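PDB 4BB7: chromatin structure-remodeling complex subunit RSC2 from Saccharomyces cerevisiae, which serves as a subunit of the ATP-dependent RSC chromatin-remodelling complex and, through its BAH domain, binds histone H3. Local coordinates for residues Glu129-Glu134 with Ile138-Arg143; Gln48-Trp53 with Gly90-His95; Gln72-Val77 with Pro190-Gly195; Asp224-Pro227 with Ile231-Asn234. One frame throughout, in Å; residues are numbered along the deposited sequence.

Interaction 1 (Glu129-Glu134 with Ile138-Arg143). With SO4 (sulfate ion), chain E.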
loop_
_atom_site.group_PDB
_atom_site.type_symbol
_atom_site.label_atom_id
_atom_site.label_comp_id
_atom_site.label_asym_id
_atom_site.label_seq_id
_atom_site.Cartn_x
_atom_site.Cartn_y
_atom_site.Cartn_z
ATOM N N GLU A 129 -3.407 1.279 27.217
ATOM C CA GLU A 129 -2.601 0.442 28.090
ATOM C C GLU A 129 -2.187 -0.836 27.364
ATOM O O GLU A 129 -1.039 -1.271 27.459
ATOM C CB GLU A 129 -3.372 0.090 29.359
ATOM C CG GLU A 129 -2.552 -0.688 30.366
ATOM C CD GLU A 129 -3.363 -1.105 31.571
ATOM O OE1 GLU A 129 -4.603 -0.997 31.506
ATOM O OE2 GLU A 129 -2.764 -1.540 32.578
ATOM N N PHE A 130 -3.129 -1.422 26.631
ATOM C CA PHE A 130 -2.919 -2.716 25.986
ATOM C C PHE A 130 -2.754 -2.623 24.472
ATOM O O PHE A 130 -3.355 -1.772 23.818
ATOM C CB PHE A 130 -4.093 -3.649 26.293
ATOM C CG PHE A 130 -4.331 -3.864 27.756
ATOM C CD1 PHE A 130 -3.666 -4.873 28.439
ATOM C CD2 PHE A 130 -5.218 -3.058 28.451
ATOM C CE1 PHE A 130 -3.881 -5.072 29.786
ATOM C CE2 PHE A 130 -5.439 -3.253 29.798
ATOM C CZ PHE A 130 -4.768 -4.264 30.469
ATOM N N ARG A 131 -1.937 -3.512 23.922
ATOM C CA ARG A 131 -1.924 -3.746 22.485
ATOM C C ARG A 131 -2.778 -4.975 22.191
ATOM O O ARG A 131 -2.962 -5.835 23.056
ATOM C CB ARG A 131 -0.496 -3.922 21.958
ATOM C CG ARG A 131 0.347 -4.937 22.712
ATOM C CD ARG A 131 1.727 -5.070 22.071
ATOM N NE ARG A 131 2.618 -5.955 22.818
ATOM C CZ ARG A 131 2.736 -7.260 22.596
ATOM N NH1 ARG A 131 2.013 -7.843 21.647
ATOM N NH2 ARG A 131 3.576 -7.985 23.325
ATOM N N TYR A 132 -3.304 -5.048 20.973
ATOM C CA TYR A 132 -4.284 -6.067 20.615
ATOM C C TYR A 132 -3.769 -7.038 19.553
ATOM O O TYR A 132 -3.424 -6.638 18.440
ATOM C CB TYR A 132 -5.572 -5.386 20.142
ATOM C CG TYR A 132 -6.670 -6.318 19.682
ATOM C CD1 TYR A 132 -7.286 -7.190 20.568
ATOM C CD2 TYR A 132 -7.117 -6.300 18.364
ATOM C CE1 TYR A 132 -8.303 -8.034 20.153
ATOM C CE2 TYR A 132 -8.132 -7.137 17.939
ATOM C CZ TYR A 132 -8.721 -8.004 18.839
ATOM O OH TYR A 132 -9.734 -8.841 18.424
ATOM N N ASN A 133 -3.719 -8.317 19.912
ATOM C CA ASN A 133 -3.360 -9.377 18.976
ATOM C C ASN A 133 -4.579 -9.797 18.155
ATOM O O ASN A 133 -5.500 -10.423 18.676
ATOM C CB ASN A 133 -2.801 -10.577 19.749
ATOM C CG ASN A 133 -2.421 -11.745 18.846
ATOM O OD1 ASN A 133 -2.885 -11.856 17.711
ATOM N ND2 ASN A 133 -1.579 -12.633 19.362
ATOM N N GLU A 134 -4.583 -9.452 16.872
ATOM C CA GLU A 134 -5.720 -9.749 16.000
ATOM C C GLU A 134 -5.811 -11.218 15.594
ATOM O O GLU A 134 -6.848 -11.683 15.132
ATOM C CB GLU A 134 -5.662 -8.885 14.741
ATOM C CG GLU A 134 -6.085 -7.447 14.947
ATOM C CD GLU A 134 -5.905 -6.618 13.696
ATOM O OE1 GLU A 134 -4.747 -6.451 13.259
ATOM O OE2 GLU A 134 -6.921 -6.146 13.143
ATOM N N ILE A 138 -5.518 -11.674 21.781
ATOM C CA ILE A 138 -4.861 -11.508 23.069
ATOM C C ILE A 138 -4.574 -10.038 23.336
ATOM O O ILE A 138 -4.137 -9.315 22.446
ATOM C CB ILE A 138 -3.515 -12.260 23.105
ATOM C CG1 ILE A 138 -3.740 -13.769 23.033
ATOM C CG2 ILE A 138 -2.735 -11.902 24.358
ATOM C CD1 ILE A 138 -4.561 -14.313 24.182
ATOM N N PHE A 139 -4.826 -9.599 24.565
ATOM C CA PHE A 139 -4.421 -8.268 24.990
ATOM C C PHE A 139 -3.111 -8.386 25.764
ATOM O O PHE A 139 -3.016 -9.169 26.702
ATOM C CB PHE A 139 -5.489 -7.632 25.886
ATOM C CG PHE A 139 -6.782 -7.300 25.179
ATOM C CD1 PHE A 139 -7.710 -8.288 24.896
ATOM C CD2 PHE A 139 -7.082 -5.991 24.832
ATOM C CE1 PHE A 139 -8.901 -7.982 24.258
ATOM C CE2 PHE A 139 -8.275 -5.679 24.196
ATOM C CZ PHE A 139 -9.183 -6.678 23.910
ATOM N N ASN A 140 -2.106 -7.612 25.367
ATOM C CA ASN A 140 -0.824 -7.593 26.068
ATOM C C ASN A 140 -0.470 -6.199 26.566
ATOM O O ASN A 140 -0.431 -5.248 25.787
ATOM C CB ASN A 140 0.296 -8.115 25.165
ATOM C CG ASN A 140 0.183 -9.603 24.893
ATOM O OD1 ASN A 140 0.070 -10.027 23.744
ATOM N ND2 ASN A 140 0.213 -10.406 25.956
ATOM N N LYS A 141 -0.207 -6.078 27.863
ATOM C CA LYS A 141 0.152 -4.787 28.440
ATOM C C LYS A 141 1.435 -4.257 27.819
ATOM O O LYS A 141 2.395 -5.004 27.630
ATOM C CB LYS A 141 0.321 -4.892 29.955
ATOM C CG LYS A 141 0.690 -3.571 30.617
ATOM C CD LYS A 141 0.948 -3.748 32.105
ATOM C CE LYS A 141 1.272 -2.421 32.774
ATOM N NZ LYS A 141 0.119 -1.483 32.753
ATOM N N ILE A 142 1.451 -2.965 27.509
ATOM C CA ILE A 142 2.618 -2.353 26.880
ATOM C C ILE A 142 3.553 -1.733 27.917
ATOM O O ILE A 142 3.163 -0.841 28.668
ATOM C CB ILE A 142 2.209 -1.292 25.834
ATOM C CG1 ILE A 142 1.044 -1.809 24.987
ATOM C CG2 ILE A 142 3.397 -0.922 24.949
ATOM C CD1 ILE A 142 0.524 -0.811 23.967
ATOM N N ARG A 143 4.790 -2.217 27.945
ATOM C CA ARG A 143 5.795 -1.728 28.879
ATOM C C ARG A 143 6.789 -0.796 28.186
ATOM O O ARG A 143 7.358 0.095 28.813
ATOM C CB ARG A 143 6.549 -2.902 29.507
ATOM C CG ARG A 143 5.661 -4.004 30.075
ATOM C CD ARG A 143 4.818 -3.508 31.241
ATOM N NE ARG A 143 4.196 -4.612 31.971
ATOM C CZ ARG A 143 4.676 -5.131 33.098
ATOM N NH1 ARG A 143 5.787 -4.645 33.638
ATOM N NH2 ARG A 143 4.042 -6.134 33.690
HETATM S S SO4 E . 6.674 -4.736 26.043
HETATM O O1 SO4 E . 6.136 -5.736 26.962
HETATM O O2 SO4 E . 5.807 -3.562 26.019
HETATM O O3 SO4 E . 8.008 -4.339 26.482
HETATM O O4 SO4 E . 6.750 -5.311 24.702
#

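Interaction 2 (Gln48-Trp53 with Gly90-His95)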
loop_
_atom_site.group_PDB
_atom_site.type_symbol
_atom_site.label_atom_id
_atom_site.label_comp_id
_atom_site.label_asym_id
_atom_site.label_seq_id
_atom_site.Cartn_x
_atom_site.Cartn_y
_atom_site.Cartn_z
ATOM N N GLN A 48 -2.037 7.046 14.379
ATOM C CA GLN A 48 -0.871 7.918 14.463
ATOM C C GLN A 48 -0.125 7.914 13.132
ATOM O O GLN A 48 0.129 6.854 12.563
ATOM C CB GLN A 48 0.062 7.478 15.592
ATOM C CG GLN A 48 1.308 8.346 15.724
ATOM C CD GLN A 48 2.185 7.954 16.896
ATOM O OE1 GLN A 48 2.214 6.796 17.310
ATOM N NE2 GLN A 48 2.908 8.925 17.439
ATOM N N ILE A 49 0.229 9.097 12.641
ATOM C CA ILE A 49 0.900 9.217 11.350
ATOM C C ILE A 49 2.362 8.753 11.366
ATOM O O ILE A 49 3.210 9.354 12.022
ATOM C CB ILE A 49 0.828 10.655 10.825
ATOM C CG1 ILE A 49 -0.634 11.090 10.703
ATOM C CG2 ILE A 49 1.541 10.767 9.486
ATOM C CD1 ILE A 49 -0.819 12.571 10.461
ATOM N N PHE A 50 2.652 7.684 10.633
ATOM C CA PHE A 50 4.014 7.159 10.555
ATOM C C PHE A 50 4.807 7.712 9.370
ATOM O O PHE A 50 6.033 7.800 9.431
ATOM C CB PHE A 50 4.008 5.631 10.507
ATOM C CG PHE A 50 4.035 4.979 11.857
ATOM C CD1 PHE A 50 2.940 5.064 12.708
ATOM C CD2 PHE A 50 5.150 4.268 12.274
ATOM C CE1 PHE A 50 2.963 4.456 13.956
ATOM C CE2 PHE A 50 5.180 3.660 13.516
ATOM C CZ PHE A 50 4.085 3.755 14.358
ATOM N N ARG A 51 4.117 8.065 8.289
ATOM C CA ARG A 51 4.791 8.669 7.143
ATOM C C ARG A 51 3.816 9.315 6.161
ATOM O O ARG A 51 2.637 8.970 6.122
ATOM C CB ARG A 51 5.686 7.648 6.427
ATOM C CG ARG A 51 4.962 6.777 5.424
ATOM C CD ARG A 51 5.920 5.837 4.707
ATOM N NE ARG A 51 5.260 5.114 3.622
ATOM C CZ ARG A 51 4.656 3.938 3.764
ATOM N NH1 ARG A 51 4.631 3.344 4.953
ATOM N NH2 ARG A 51 4.076 3.355 2.719
ATOM N N LEU A 52 4.329 10.260 5.378
ATOM C CA LEU A 52 3.534 10.991 4.400
ATOM C C LEU A 52 4.292 11.058 3.080
ATOM O O LEU A 52 5.522 11.062 3.065
ATOM C CB LEU A 52 3.264 12.414 4.894
ATOM C CG LEU A 52 2.592 12.617 6.253
ATOM C CD1 LEU A 52 3.021 13.947 6.865
ATOM C CD2 LEU A 52 1.076 12.534 6.139
ATOM N N TRP A 53 3.560 11.120 1.971
ATOM C CA TRP A 53 4.188 11.207 0.660
ATOM C C TRP A 53 3.184 11.565 -0.426
ATOM O O TRP A 53 1.976 11.468 -0.226
ATOM C CB TRP A 53 4.871 9.887 0.307
ATOM C CG TRP A 53 3.910 8.794 -0.039
ATOM C CD1 TRP A 53 3.465 8.456 -1.284
ATOM C CD2 TRP A 53 3.270 7.894 0.874
ATOM N NE1 TRP A 53 2.590 7.399 -1.205
ATOM C CE2 TRP A 53 2.452 7.035 0.109
ATOM C CE3 TRP A 53 3.309 7.728 2.261
ATOM C CZ2 TRP A 53 1.682 6.027 0.685
ATOM C CZ3 TRP A 53 2.544 6.728 2.830
ATOM C CH2 TRP A 53 1.741 5.890 2.044
ATOM N N GLY A 90 -1.756 -4.188 14.762
ATOM C CA GLY A 90 -0.694 -4.401 13.801
ATOM C C GLY A 90 -1.059 -3.852 12.438
ATOM O O GLY A 90 -0.420 -4.176 11.442
ATOM N N GLN A 91 -2.086 -3.010 12.396
ATOM C CA GLN A 91 -2.578 -2.459 11.137
ATOM C C GLN A 91 -1.907 -1.139 10.762
ATOM O O GLN A 91 -2.235 -0.088 11.308
ATOM C CB GLN A 91 -4.094 -2.271 11.203
ATOM C CG GLN A 91 -4.863 -3.558 11.447
ATOM C CD GLN A 91 -4.857 -4.479 10.244
ATOM O OE1 GLN A 91 -4.770 -4.029 9.100
ATOM N NE2 GLN A 91 -4.950 -5.778 10.496
ATOM N N TYR A 92 -0.965 -1.197 9.828
ATOM C CA TYR A 92 -0.364 0.018 9.285
ATOM C C TYR A 92 -0.929 0.261 7.891
ATOM O O TYR A 92 -0.478 -0.334 6.915
ATOM C CB TYR A 92 1.164 -0.087 9.260
ATOM C CG TYR A 92 1.768 -0.307 10.633
ATOM C CD1 TYR A 92 1.748 -1.563 11.227
ATOM C CD2 TYR A 92 2.351 0.738 11.335
ATOM C CE1 TYR A 92 2.294 -1.775 12.481
ATOM C CE2 TYR A 92 2.900 0.538 12.594
ATOM C CZ TYR A 92 2.868 -0.723 13.163
ATOM O OH TYR A 92 3.411 -0.936 14.415
ATOM N N ARG A 93 -1.929 1.131 7.811
ATOM C CA ARG A 93 -2.681 1.324 6.577
ATOM C C ARG A 93 -2.371 2.654 5.904
ATOM O O ARG A 93 -1.991 3.621 6.561
ATOM C CB ARG A 93 -4.184 1.232 6.855
ATOM C CG ARG A 93 -4.683 -0.162 7.213
ATOM C CD ARG A 93 -4.480 -1.129 6.057
ATOM N NE ARG A 93 -5.182 -2.390 6.266
ATOM C CZ ARG A 93 -6.353 -2.694 5.717
ATOM N NH1 ARG A 93 -6.960 -1.829 4.918
ATOM N NH2 ARG A 93 -6.917 -3.866 5.964
ATOM N N ASP A 94 -2.542 2.692 4.587
ATOM C CA ASP A 94 -2.363 3.915 3.816
ATOM C C ASP A 94 -3.701 4.618 3.609
ATOM O O ASP A 94 -4.697 3.978 3.268
ATOM C CB ASP A 94 -1.732 3.608 2.455
ATOM C CG ASP A 94 -0.318 3.069 2.573
ATOM O OD1 ASP A 94 0.296 3.233 3.649
ATOM O OD2 ASP A 94 0.184 2.494 1.585
ATOM N N HIS A 95 -3.721 5.932 3.819
ATOM C CA HIS A 95 -4.916 6.723 3.571
ATOM C C HIS A 95 -4.613 7.913 2.666
ATOM O O HIS A 95 -3.484 8.406 2.629
ATOM C CB HIS A 95 -5.488 7.263 4.880
ATOM C CG HIS A 95 -5.866 6.209 5.871
ATOM N ND1 HIS A 95 -7.177 5.910 6.171
ATOM C CD2 HIS A 95 -5.106 5.412 6.660
ATOM C CE1 HIS A 95 -7.209 4.960 7.090
ATOM N NE2 HIS A 95 -5.966 4.642 7.405
#

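Interaction 3 (Gln72-Val77 with Pro190-Gly195)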
loop_
_atom_site.group_PDB
_atom_site.type_symbol
_atom_site.label_atom_id
_atom_site.label_comp_id
_atom_site.label_asym_id
_atom_site.label_seq_id
_atom_site.Cartn_x
_atom_site.Cartn_y
_atom_site.Cartn_z
ATOM N N GLN A 72 -14.687 -2.698 18.904
ATOM C CA GLN A 72 -14.094 -3.187 17.666
ATOM C C GLN A 72 -13.211 -4.415 17.872
ATOM O O GLN A 72 -12.615 -4.921 16.922
ATOM C CB GLN A 72 -13.299 -2.072 16.981
ATOM C CG GLN A 72 -14.164 -0.950 16.418
ATOM C CD GLN A 72 -13.356 0.256 15.981
ATOM O OE1 GLN A 72 -12.307 0.563 16.555
ATOM N NE2 GLN A 72 -13.843 0.949 14.959
ATOM N N THR A 73 -13.131 -4.899 19.107
ATOM C CA THR A 73 -12.272 -6.044 19.411
ATOM C C THR A 73 -13.047 -7.282 19.858
ATOM O O THR A 73 -14.238 -7.219 20.175
ATOM C CB THR A 73 -11.232 -5.709 20.501
ATOM O OG1 THR A 73 -11.905 -5.240 21.675
ATOM C CG2 THR A 73 -10.256 -4.648 20.016
ATOM N N VAL A 74 -12.353 -8.411 19.873
ATOM C CA VAL A 74 -12.890 -9.636 20.437
ATOM C C VAL A 74 -12.309 -9.816 21.836
ATOM O O VAL A 74 -11.087 -9.839 22.010
ATOM C CB VAL A 74 -12.530 -10.853 19.567
ATOM C CG1 VAL A 74 -13.009 -12.134 20.221
ATOM C CG2 VAL A 74 -13.128 -10.699 18.174
ATOM N N HIS A 75 -13.183 -9.933 22.831
ATOM C CA HIS A 75 -12.745 -10.034 24.219
ATOM C C HIS A 75 -13.780 -10.700 25.121
ATOM O O HIS A 75 -14.973 -10.739 24.806
ATOM C CB HIS A 75 -12.424 -8.643 24.766
ATOM C CG HIS A 75 -13.564 -7.680 24.655
ATOM N ND1 HIS A 75 -13.751 -6.875 23.553
ATOM C CD2 HIS A 75 -14.583 -7.405 25.502
ATOM C CE1 HIS A 75 -14.833 -6.137 23.727
ATOM N NE2 HIS A 75 -15.355 -6.439 24.903
ATOM N N ARG A 76 -13.305 -11.218 26.250
ATOM C CA ARG A 76 -14.172 -11.798 27.269
ATOM C C ARG A 76 -15.278 -10.820 27.639
ATOM O O ARG A 76 -15.040 -9.625 27.814
ATOM C CB ARG A 76 -13.358 -12.175 28.510
ATOM C CG ARG A 76 -12.347 -13.288 28.269
ATOM C CD ARG A 76 -11.330 -13.402 29.397
ATOM N NE ARG A 76 -11.954 -13.444 30.718
ATOM C CZ ARG A 76 -11.375 -13.954 31.801
ATOM N NH1 ARG A 76 -10.159 -14.479 31.729
ATOM N NH2 ARG A 76 -12.017 -13.944 32.959
ATOM N N VAL A 77 -16.493 -11.337 27.758
ATOM C CA VAL A 77 -17.658 -10.505 28.016
ATOM C C VAL A 77 -17.508 -9.701 29.307
ATOM O O VAL A 77 -18.170 -8.677 29.494
ATOM C CB VAL A 77 -18.929 -11.362 28.097
ATOM C CG1 VAL A 77 -18.893 -12.241 29.341
ATOM C CG2 VAL A 77 -20.162 -10.486 28.096
ATOM N N PRO A 190 -14.514 -16.327 19.336
ATOM C CA PRO A 190 -15.255 -15.953 18.127
ATOM C C PRO A 190 -14.495 -14.949 17.268
ATOM O O PRO A 190 -13.528 -14.345 17.729
ATOM C CB PRO A 190 -16.515 -15.299 18.693
ATOM C CG PRO A 190 -16.050 -14.675 19.964
ATOM C CD PRO A 190 -15.008 -15.613 20.528
ATOM N N GLU A 191 -14.939 -14.775 16.027
ATOM C CA GLU A 191 -14.303 -13.841 15.107
ATOM C C GLU A 191 -15.107 -12.549 15.006
ATOM O O GLU A 191 -16.331 -12.559 15.143
ATOM C CB GLU A 191 -14.161 -14.478 13.721
ATOM C CG GLU A 191 -13.311 -15.742 13.693
ATOM C CD GLU A 191 -11.822 -15.448 13.751
ATOM O OE1 GLU A 191 -11.369 -14.534 13.027
ATOM O OE2 GLU A 191 -11.106 -16.128 14.519
ATOM N N PRO A 192 -14.421 -11.426 14.762
ATOM C CA PRO A 192 -15.135 -10.161 14.573
ATOM C C PRO A 192 -15.831 -10.155 13.220
ATOM O O PRO A 192 -15.527 -10.990 12.368
ATOM C CB PRO A 192 -14.004 -9.132 14.563
ATOM C CG PRO A 192 -12.844 -9.883 13.994
ATOM C CD PRO A 192 -12.967 -11.272 14.577
ATOM N N THR A 193 -16.755 -9.227 13.010
ATOM C CA THR A 193 -17.342 -9.102 11.688
ATOM C C THR A 193 -16.766 -7.890 10.978
ATOM O O THR A 193 -16.610 -6.822 11.568
ATOM C CB THR A 193 -18.876 -9.049 11.717
ATOM O OG1 THR A 193 -19.369 -8.921 10.376
ATOM C CG2 THR A 193 -19.353 -7.882 12.542
ATOM N N MET A 194 -16.431 -8.075 9.708
ATOM C CA MET A 194 -15.795 -7.026 8.934
ATOM C C MET A 194 -16.830 -6.315 8.090
ATOM O O MET A 194 -17.687 -6.950 7.477
ATOM C CB MET A 194 -14.704 -7.608 8.032
ATOM C CG MET A 194 -13.775 -8.588 8.731
ATOM S SD MET A 194 -13.028 -7.917 10.232
ATOM C CE MET A 194 -12.027 -6.594 9.559
ATOM N N GLY A 195 -16.762 -4.992 8.079
ATOM C CA GLY A 195 -17.576 -4.207 7.172
ATOM C C GLY A 195 -16.698 -3.888 5.985
ATOM O O GLY A 195 -16.315 -4.783 5.229
#

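Interaction 4 (Asp224-Pro227 with Ile231-Asn234)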
loop_
_atom_site.group_PDB
_atom_site.type_symbol
_atom_site.label_atom_id
_atom_site.label_comp_id
_atom_site.label_asym_id
_atom_site.label_seq_id
_atom_site.Cartn_x
_atom_site.Cartn_y
_atom_site.Cartn_z
ATOM N N ASP A 224 -11.517 -11.711 41.762
ATOM C CA ASP A 224 -11.531 -11.388 43.182
ATOM C C ASP A 224 -10.754 -10.100 43.420
ATOM O O ASP A 224 -11.247 -9.173 44.063
ATOM C CB ASP A 224 -10.919 -12.524 44.001
ATOM C CG ASP A 224 -11.893 -13.651 44.249
ATOM O OD1 ASP A 224 -13.025 -13.368 44.698
ATOM O OD2 ASP A 224 -11.530 -14.816 43.988
ATOM N N ASP A 225 -9.541 -10.045 42.879
ATOM C CA ASP A 225 -8.648 -8.917 43.111
ATOM C C ASP A 225 -8.880 -7.760 42.153
ATOM O O ASP A 225 -9.437 -7.925 41.067
ATOM C CB ASP A 225 -7.183 -9.352 43.008
ATOM C CG ASP A 225 -6.773 -10.290 44.119
ATOM O OD1 ASP A 225 -7.567 -10.482 45.063
ATOM O OD2 ASP A 225 -5.651 -10.829 44.051
ATOM N N CYS A 226 -8.433 -6.586 42.578
ATOM C CA CYS A 226 -8.376 -5.418 41.720
ATOM C C CYS A 226 -7.395 -4.430 42.324
ATOM O O CYS A 226 -7.508 -4.083 43.499
ATOM C CB CYS A 226 -9.750 -4.770 41.583
ATOM S SG CYS A 226 -9.722 -3.270 40.592
ATOM N N PRO A 227 -6.423 -3.972 41.522
ATOM C CA PRO A 227 -5.433 -3.017 42.031
ATOM C C PRO A 227 -6.110 -1.782 42.620
ATOM O O PRO A 227 -7.250 -1.473 42.258
ATOM C CB PRO A 227 -4.612 -2.655 40.787
ATOM C CG PRO A 227 -5.458 -3.063 39.620
ATOM C CD PRO A 227 -6.244 -4.248 40.087
ATOM N N ILE A 231 -11.254 1.344 39.918
ATOM C CA ILE A 231 -12.573 1.222 40.520
ATOM C C ILE A 231 -13.528 0.554 39.538
ATOM O O ILE A 231 -13.852 1.115 38.497
ATOM C CB ILE A 231 -13.149 2.595 40.915
ATOM C CG1 ILE A 231 -12.480 3.117 42.188
ATOM C CG2 ILE A 231 -14.654 2.502 41.123
ATOM C CD1 ILE A 231 -11.037 3.512 42.013
ATOM N N ARG A 232 -13.975 -0.650 39.870
ATOM C CA ARG A 232 -14.894 -1.370 39.001
ATOM C C ARG A 232 -16.328 -0.861 39.162
ATOM O O ARG A 232 -16.631 -0.137 40.115
ATOM C CB ARG A 232 -14.814 -2.871 39.286
ATOM C CG ARG A 232 -13.458 -3.476 38.970
ATOM C CD ARG A 232 -13.493 -4.989 39.042
ATOM N NE ARG A 232 -13.420 -5.487 40.413
ATOM C CZ ARG A 232 -13.315 -6.775 40.729
ATOM N NH1 ARG A 232 -13.273 -7.693 39.771
ATOM N NH2 ARG A 232 -13.248 -7.146 41.999
ATOM N N PRO A 233 -17.213 -1.227 38.220
ATOM C CA PRO A 233 -18.634 -0.863 38.289
ATOM C C PRO A 233 -19.300 -1.290 39.598
ATOM O O PRO A 233 -18.946 -2.329 40.161
ATOM C CB PRO A 233 -19.244 -1.642 37.122
ATOM C CG PRO A 233 -18.130 -1.791 36.155
ATOM C CD PRO A 233 -16.892 -1.960 36.983
ATOM N N ASN A 234 -20.259 -0.490 40.060
ATOM C CA ASN A 234 -21.013 -0.774 41.280
ATOM C C ASN A 234 -20.201 -0.602 42.551
ATOM O O ASN A 234 -20.742 -0.658 43.654
ATOM C CB ASN A 234 -21.611 -2.182 41.248
ATOM C CG ASN A 234 -22.656 -2.342 40.176
ATOM O OD1 ASN A 234 -22.642 -1.628 39.173
ATOM N ND2 ASN A 234 -23.578 -3.280 40.379
#

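Interaction 1 (Glu129-Glu134 with Ile138-Arg143)
Glu129 meets Lys141 at the open end of an antiparallel beta hairpin, strands 130-133 and 138-141, in the BAH domain. The extended chain of Glu129, CG trans to N (chi1 -175°), carries Glu129 OE2 to Lys141 NZ at 2.9 Å, a salt bridge made through the lone pair turned away from OE1; OE1 bonds Tyr82 OH. Glu129 O accepts Ile142 N at 3.0 Å. Phe130 lies in a non-hydrogen-bonded pair with Lys141, and its CB reaches the edge of the Phe139 ring. Arg131 N to Asn140 O and Asn140 N to Arg131 O are backbone bonds of 3.0 Å. The Arg131 chain runs out extended beyond CG, laying the guanidinium across Asn140, whose CB sits over its centre, 3.6 Å from Arg131 CZ, while Arg131 CB rests on Ile142 CD1. Tyr132 presents CD1 to one face of the Phe139 ring, 3.9 Å from its CZ, the planes inclined at 53°. Asn133 N donates to Ile138 O at 2.8 Å, and its amide bonds Ser135 and Asp136. Just beyond the hairpin, a sulfate, probably from the crystallisation liquor, accepts the backbone N-H of Arg143. Phe130, Tyr132 and Phe139 suit the aromatic side because their flat apolar rings can pack on Met87 of strand 87-96 and, for Phe130 and Phe139, take Arg79 in cation-pi contacts, while Glu129 and Lys141 touch Phe109 of helix 109-114.

Interaction 2 (Gln48-Trp53 with Gly90-His95)
Phe50 and Tyr92 meet between two strands of the six-stranded BAH-domain sheet, 45-54 and 87-96, which are separated by strand 60-68. Their segment axes stay 9.0 Å apart, so side chains alone make the contact, and Phe50 and Arg51 form a classic beta bulge opposite Asn63 of the intervening strand. The aromatic contact is T-shaped: Tyr92 turns its CE2 edge onto one face of Phe50, 3.9 Å from CZ, with the planes at 89°. Tyr92 OH is bonded to Lys88 NZ.

The charged contact is looser. Arg51 NH2 lies 3.9 Å from Asp94 OD1, a long salt bridge in which the oxygen stands well out of the guanidinium plane, so charge attraction acts without an aimed N-H. Asp94 OD1 is instead hydrogen-bonded to Asn63 ND2. An alanine in place of Asp94 would probably deprive Asn63 of this acceptor and leave Arg51 without its nearby negative charge.

Arg51 and Trp53 also make reciprocal cation-pi contacts with Trp53 and Arg51 of the second subunit, placing this cluster at the dimer interface. Within the chain, the carboxylate of Asp94 meets the edge of the indole, OD1 lying 3.4 Å from Trp53 CH2 and near the ring plane.

Interaction 3 (Gln72-Val77 with Pro190-Gly195)
Val74 places CG1 anti to its backbone N (chi1 176°) and CG2 anti to its carbonyl carbon, spreading the two methyls toward different parts of segment 190-195. The contact joins the stretch around the short strand 75-76, in the BAH domain, to an irregular proline-containing loop between strands 166-172 and 206-207. Strand 75-76 pairs in parallel with strand 206-207, and the loop passes beside Val74, just ahead of strand 75-76, on its way to strand 206-207.

CG1 lies against Pro190: it is 4.0 Å from ring atom CG and comes within 3.4 Å of the backbone O. CG2 also approaches that oxygen, at 3.7 Å, but its closer neighbour is the ring of Pro192. A beta-branched valine suits the place because one short side chain can serve both prolines, whose rigid rings present hydrocarbon without needing polar partners. No hydrogen bond crosses between the segments; the union rests on apolar contact. Replacing Val74 by a glycine would probably open a gap beneath Pro190 and Pro192 and deprive the loop of this apolar support.

The backbone of Val74 is held by Tyr132 OH of the hairpin, bonded to its N-H, while Pro190 also packs on Tyr207 and Ala205. Nearest of the apolar carbon pairs is Val74 CG2 with Pro192 CD, 3.6 Å apart, the two side chains crossing at about a right angle.

Interaction 4 (Asp224-Pro227 with Ile231-Asn234)
Arg232 and Cys226 make the van der Waals part of this contact. Cys226 CB lies over one face of the guanidinium, 3.9 Å from Arg232 NE, while its sulfur is 4.1 Å from the aliphatic carbon CG of Arg232. The small cysteine, its SG anti to the backbone N (chi1 177°), can thus touch both the apolar stem of the arginine and the beginning of its polar head.

The polar part consists of backbone carbonyls near the charged head, an attraction probably electrostatic in kind. Arg232 bends at chi3 (-80°), which turns its head toward the preceding loop, where NH2 stands 3.5 Å from Asp224 O. Asp225 O sits above a face of the guanidinium, offset toward the rim and 4.0 Å from NH2. Segment 224-227 leads into the short strand 230-231, parallel to strand 166-172 in a five-stranded mixed sheet, and segment 231-234 begins on its last residue and leaves it, so the arginine links the two loops.

The hydrogen bonds of the guanidinium lie just outside the two segments: Arg232 NH1 donates to Ser223 O and Tyr220 O. An arginine suits the position because its several N-H groups can serve a cluster of carbonyl oxygens. Arg232 also touches Leu80 of strand 80-82.

How the interactions relate
Interaction 1 is the hub. Its hairpin reaches interaction 2 through Glu134 OE1, 2.9 Å from Gln91 NE2, and interaction 3 through Tyr132 OH, 3.0 Å from Val74 N, with Phe139 CE1 packed 3.6 Å from His75 CB. Interactions 2 and 3 do not touch each other, their nearest atoms being about 7 Å apart, although their segments alternate along the chain. Interaction 4 stands apart: its nearest atoms are about 8 Å from interaction 1 and 9 Å from interaction 3, and its centre lies about 37 Å from that of interaction 2, across the chain's centre. The sulfate belongs to interaction 1, where Thr144 OG1 also binds it, whereas interaction 2 faces the second subunit.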